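Local coordinates for protein transcriptional regulator, TetR family (Agrobacterium tumefaciens, PDB 3C2B) that probably binds DNA at cis-regulatory sites through an N-terminal helix-turn-helix and so acts as a transcription factor of the TetR family, at residues 19-24 with 54-59; 94-99 with 140-145. All coordinates share one frame; numbering follows the deposited sequence.

Interaction 1: residues 19-24 with 54-59; sequences AVLDQA and KWFGDR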
# COMPACT_ATOMS: atom_id res chain seq x y z
N ALA A 19 -7.19 24.89 -16.77
CA ALA A 19 -6.07 25.68 -16.25
C ALA A 19 -6.12 25.78 -14.72
O ALA A 19 -5.09 25.67 -14.05
CB ALA A 19 -6.05 27.05 -16.87
N VAL A 20 -7.33 25.98 -14.18
CA VAL A 20 -7.57 26.10 -12.73
C VAL A 20 -7.27 24.78 -11.98
O VAL A 20 -6.58 24.76 -10.95
CB VAL A 20 -9.04 26.58 -12.45
CG1 VAL A 20 -9.47 26.28 -11.01
CG2 VAL A 20 -9.20 28.09 -12.78
N LEU A 21 -7.80 23.69 -12.51
CA LEU A 21 -7.57 22.37 -11.97
C LEU A 21 -6.08 21.99 -11.99
O LEU A 21 -5.61 21.31 -11.07
CB LEU A 21 -8.46 21.35 -12.69
CG LEU A 21 -9.96 21.43 -12.35
CD1 LEU A 21 -10.80 20.58 -13.28
CD2 LEU A 21 -10.27 21.13 -10.87
N ASP A 22 -5.35 22.44 -13.02
CA ASP A 22 -3.89 22.31 -13.04
C ASP A 22 -3.18 23.02 -11.88
O ASP A 22 -2.19 22.52 -11.35
CB ASP A 22 -3.30 22.78 -14.37
CG ASP A 22 -3.25 21.68 -15.43
OD1 ASP A 22 -3.31 20.47 -15.11
OD2 ASP A 22 -3.15 22.06 -16.62
N GLN A 23 -3.69 24.18 -11.48
CA GLN A 23 -3.16 24.88 -10.30
C GLN A 23 -3.44 24.11 -9.02
O GLN A 23 -2.61 24.08 -8.09
CB GLN A 23 -3.72 26.30 -10.20
CG GLN A 23 -3.08 27.32 -11.15
CD GLN A 23 -1.57 27.14 -11.29
OE1 GLN A 23 -1.05 27.07 -12.41
NE2 GLN A 23 -0.86 27.05 -10.16
N ALA A 24 -4.63 23.49 -8.97
CA ALA A 24 -5.08 22.78 -7.78
C ALA A 24 -4.30 21.47 -7.59
O ALA A 24 -3.90 21.14 -6.46
CB ALA A 24 -6.59 22.54 -7.84
N LYS A 54 -19.58 27.87 -8.38
CA LYS A 54 -20.42 27.58 -9.55
C LYS A 54 -19.72 26.69 -10.60
O LYS A 54 -20.38 26.14 -11.49
CB LYS A 54 -21.03 28.85 -10.17
CG LYS A 54 -20.34 29.44 -11.41
CD LYS A 54 -19.34 30.52 -11.04
CE LYS A 54 -18.82 31.28 -12.27
NZ LYS A 54 -19.47 32.61 -12.42
N TRP A 55 -18.40 26.54 -10.48
CA TRP A 55 -17.66 25.60 -11.32
C TRP A 55 -17.80 24.15 -10.85
O TRP A 55 -18.10 23.26 -11.66
CB TRP A 55 -16.17 25.98 -11.40
CG TRP A 55 -15.87 27.25 -12.19
CD1 TRP A 55 -16.68 27.88 -13.09
CD2 TRP A 55 -14.65 28.00 -12.15
NE1 TRP A 55 -16.04 29.00 -13.60
CE2 TRP A 55 -14.79 29.09 -13.04
CE3 TRP A 55 -13.44 27.86 -11.44
CZ2 TRP A 55 -13.78 30.03 -13.25
CZ3 TRP A 55 -12.44 28.81 -11.65
CH2 TRP A 55 -12.61 29.87 -12.54
N PHE A 56 -17.59 23.93 -9.54
CA PHE A 56 -17.42 22.57 -8.97
C PHE A 56 -18.33 22.25 -7.77
O PHE A 56 -18.07 21.29 -7.03
CB PHE A 56 -15.94 22.32 -8.54
CG PHE A 56 -14.90 22.91 -9.47
CD1 PHE A 56 -13.99 23.85 -9.00
CD2 PHE A 56 -14.83 22.51 -10.83
CE1 PHE A 56 -13.03 24.39 -9.85
CE2 PHE A 56 -13.88 23.06 -11.69
CZ PHE A 56 -12.97 24.00 -11.21
N GLY A 57 -19.40 23.02 -7.58
CA GLY A 57 -20.28 22.83 -6.43
C GLY A 57 -19.63 23.34 -5.15
O GLY A 57 -19.48 24.54 -4.97
N ASP A 58 -19.25 22.42 -4.26
CA ASP A 58 -18.60 22.77 -2.99
C ASP A 58 -17.14 22.31 -2.95
O ASP A 58 -16.58 21.92 -3.98
CB ASP A 58 -19.40 22.21 -1.80
CG ASP A 58 -19.98 20.82 -2.08
OD1 ASP A 58 -21.04 20.74 -2.73
OD2 ASP A 58 -19.38 19.81 -1.65
N ARG A 59 -16.53 22.35 -1.77
CA ARG A 59 -15.19 21.81 -1.57
C ARG A 59 -15.13 20.35 -2.05
O ARG A 59 -14.27 20.00 -2.86
CB ARG A 59 -14.77 21.95 -0.09
CG ARG A 59 -13.68 20.99 0.47
CD ARG A 59 -12.39 20.94 -0.36
NE ARG A 59 -11.14 21.16 0.40
CZ ARG A 59 -10.52 20.27 1.19
NH1 ARG A 59 -9.39 20.63 1.78
NH2 ARG A 59 -11.00 19.05 1.41
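Val20 on helix 15-31 faces Trp55 on helix 49-56 with 10.2 Å between their CA atoms, and the CA atoms of Leu21 and Phe56 are 10.3 Å apart, so the backbones keep well apart and side chains alone bridge the gap. Val20 meets both aromatic rings. Its CG2 reaches the six-membered part of the indole, 3.5 Å from CZ3 of Trp55, the valine and the indole running roughly perpendicular. The other methyl is placed anti to the backbone N (chi1 161°), which brings Val20 CG1 to the edge of the Phe56 ring, 4.2 Å from CZ. Helix 49-56 is the second helix of the predicted helix-turn-helix, probably its recognition helix, and helix 15-31 packs against it, as in other TetR-family DNA-binding domains. Leu21 approaches Phe56 differently: CD2 lies over one face of the ring, 4.0 Å from Phe56 CZ. CB of Trp55 lies over the opposite face, above the ring centre at 3.5 Å from the plane, so the phenyl is held between the two, which probably limits how it can turn. Leu41 touches Val20 from helix 38-45, while from helix 59-71 Met66 lies against Leu21 and Leu62 against Phe56.

Interaction 2: residues 94-99 with 140-145; sequences EVFAHD and DRRARG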
# COMPACT_ATOMS: atom_id res chain seq x y z
N GLU A 94 6.89 -7.74 -18.35
CA GLU A 94 7.87 -6.85 -17.74
C GLU A 94 7.54 -5.37 -17.98
O GLU A 94 7.68 -4.55 -17.08
CB GLU A 94 9.29 -7.13 -18.25
CG GLU A 94 9.83 -8.50 -17.80
CD GLU A 94 11.31 -8.69 -18.15
OE1 GLU A 94 12.11 -7.72 -18.06
OE2 GLU A 94 11.69 -9.81 -18.51
N VAL A 95 7.16 -5.02 -19.22
CA VAL A 95 6.83 -3.63 -19.55
C VAL A 95 5.63 -3.18 -18.69
O VAL A 95 5.64 -2.10 -18.12
CB VAL A 95 6.63 -3.42 -21.07
CG1 VAL A 95 6.11 -1.99 -21.37
CG2 VAL A 95 7.93 -3.71 -21.85
N PHE A 96 4.63 -4.05 -18.59
CA PHE A 96 3.54 -3.78 -17.71
C PHE A 96 4.01 -3.46 -16.25
O PHE A 96 3.65 -2.42 -15.67
CB PHE A 96 2.55 -4.94 -17.68
CG PHE A 96 1.50 -4.73 -16.67
CD1 PHE A 96 0.37 -3.94 -16.99
CD2 PHE A 96 1.66 -5.23 -15.37
CE1 PHE A 96 -0.61 -3.67 -16.03
CE2 PHE A 96 0.67 -4.94 -14.37
CZ PHE A 96 -0.46 -4.15 -14.72
N ALA A 97 4.79 -4.36 -15.66
CA ALA A 97 5.19 -4.19 -14.25
C ALA A 97 5.89 -2.85 -14.02
O ALA A 97 5.60 -2.16 -13.04
CB ALA A 97 6.06 -5.36 -13.82
N HIS A 98 6.78 -2.48 -14.94
CA HIS A 98 7.54 -1.24 -14.86
C HIS A 98 6.61 -0.02 -15.03
O HIS A 98 6.70 0.95 -14.27
CB HIS A 98 8.63 -1.30 -15.97
CG HIS A 98 9.74 -0.28 -15.85
ND1 HIS A 98 10.96 -0.45 -16.48
CD2 HIS A 98 9.79 0.93 -15.23
CE1 HIS A 98 11.72 0.61 -16.25
NE2 HIS A 98 11.05 1.45 -15.48
N ASP A 99 5.71 -0.07 -16.04
CA ASP A 99 4.63 0.91 -16.18
C ASP A 99 3.78 1.06 -14.89
O ASP A 99 3.48 2.15 -14.47
CB ASP A 99 3.70 0.51 -17.32
CG ASP A 99 4.33 0.64 -18.69
OD1 ASP A 99 5.42 1.24 -18.82
OD2 ASP A 99 3.71 0.15 -19.65
N ASP A 140 -5.63 -1.92 -14.99
CA ASP A 140 -6.21 -3.21 -14.66
C ASP A 140 -6.66 -3.95 -15.92
O ASP A 140 -6.49 -5.16 -16.01
CB ASP A 140 -7.39 -3.06 -13.70
CG ASP A 140 -6.96 -2.70 -12.27
OD1 ASP A 140 -5.75 -2.71 -11.95
OD2 ASP A 140 -7.85 -2.44 -11.44
N ARG A 141 -7.21 -3.22 -16.89
CA ARG A 141 -7.68 -3.83 -18.14
C ARG A 141 -6.47 -4.31 -18.96
O ARG A 141 -6.52 -5.37 -19.56
CB ARG A 141 -8.58 -2.89 -18.96
CG ARG A 141 -9.69 -3.65 -19.71
CD ARG A 141 -10.52 -2.76 -20.63
NE ARG A 141 -11.74 -3.44 -21.07
CZ ARG A 141 -12.93 -3.37 -20.44
NH1 ARG A 141 -13.06 -2.65 -19.32
NH2 ARG A 141 -13.98 -4.01 -20.92
N ARG A 142 -5.39 -3.52 -18.95
CA ARG A 142 -4.12 -3.93 -19.55
C ARG A 142 -3.70 -5.31 -18.99
O ARG A 142 -3.53 -6.25 -19.75
CB ARG A 142 -3.03 -2.90 -19.25
CG ARG A 142 -1.95 -2.77 -20.28
CD ARG A 142 -1.18 -4.05 -20.46
NE ARG A 142 -1.13 -4.47 -21.87
CZ ARG A 142 -0.10 -4.30 -22.70
NH1 ARG A 142 -0.18 -4.72 -23.95
NH2 ARG A 142 0.99 -3.69 -22.28
N ALA A 143 -3.61 -5.41 -17.67
CA ALA A 143 -3.09 -6.57 -17.01
C ALA A 143 -3.92 -7.82 -17.29
O ALA A 143 -3.36 -8.86 -17.62
CB ALA A 143 -2.96 -6.30 -15.51
N ARG A 144 -5.25 -7.68 -17.22
CA ARG A 144 -6.18 -8.80 -17.48
C ARG A 144 -6.10 -9.22 -18.93
O ARG A 144 -6.14 -10.41 -19.22
CB ARG A 144 -7.63 -8.42 -17.18
CG ARG A 144 -7.90 -7.93 -15.78
CD ARG A 144 -9.43 -7.78 -15.61
NE ARG A 144 -9.80 -6.47 -15.10
CZ ARG A 144 -9.85 -6.13 -13.81
NH1 ARG A 144 -9.55 -6.99 -12.84
NH2 ARG A 144 -10.19 -4.89 -13.50
N GLY A 145 -6.03 -8.23 -19.83
CA GLY A 145 -5.84 -8.48 -21.27
C GLY A 145 -4.61 -9.33 -21.55
O GLY A 145 -4.67 -10.33 -22.25
O HOH W 1 1.66 -1.62 -20.14
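A buried, mainly apolar helix-helix contact joins helix 86-104 to helix 137-152 in the C-terminal domain, with Phe96 reaching from the first helix to Arg142 and Ala143 on the second. The backbones come fairly close here, 7.2 Å between the CA atoms of Phe96 and Ala143. A chi1 of 174° turns the phenyl away from its own backbone N and out toward helix 137-152. It reaches across the gap, and its far end meets the small Ala143 methyl, CZ of Phe96 lying 3.4 Å from Ala143 CB. Arg142 runs antiparallel to the phenyl, alongside it, and touches it with its aliphatic part, its CD 3.8 Å from CD1 of Phe96. Bends at chi2 and chi3 carry the guanidinium round toward a water, its plane turned 62° from the phenyl rather than stacked on it. That water donates to Asp99 OD2 at 2.8 Å and accepts from Arg142 NH2 at 3.1 Å. Asp99 OD2 and Arg142 NH2 are 5.4 Å apart, too far for a direct bond, so the water connects them, while their opposite charges probably still attract. Tyr165 and Ile172 of helix 161-173 also pack on Phe96, placing it in the interior of the all-helical C-terminal domain characteristic of TetR-family regulators.

In the fold
From the N terminus, helix 15-31 leads into helices 38-45 and 49-56, and interaction 1 brings the end of this helix-turn-helix back onto the first helix, closing a loop of 29 residues. Helix 59-71 follows, and further along, helix 86-104 carries the first half of interaction 2, which closes on helix 137-152 across a loop of 40 residues that is again mostly helical. The two loops run in series and neither nest nor cross. Their contacts lie on opposite sides of the chain's centre, with centres 32 Å apart and nearest atoms about 20 Å apart: one ties helix 15-31 to helix 49-56 in the probable DNA-binding region, the other joins two helices of the C-terminal bundle.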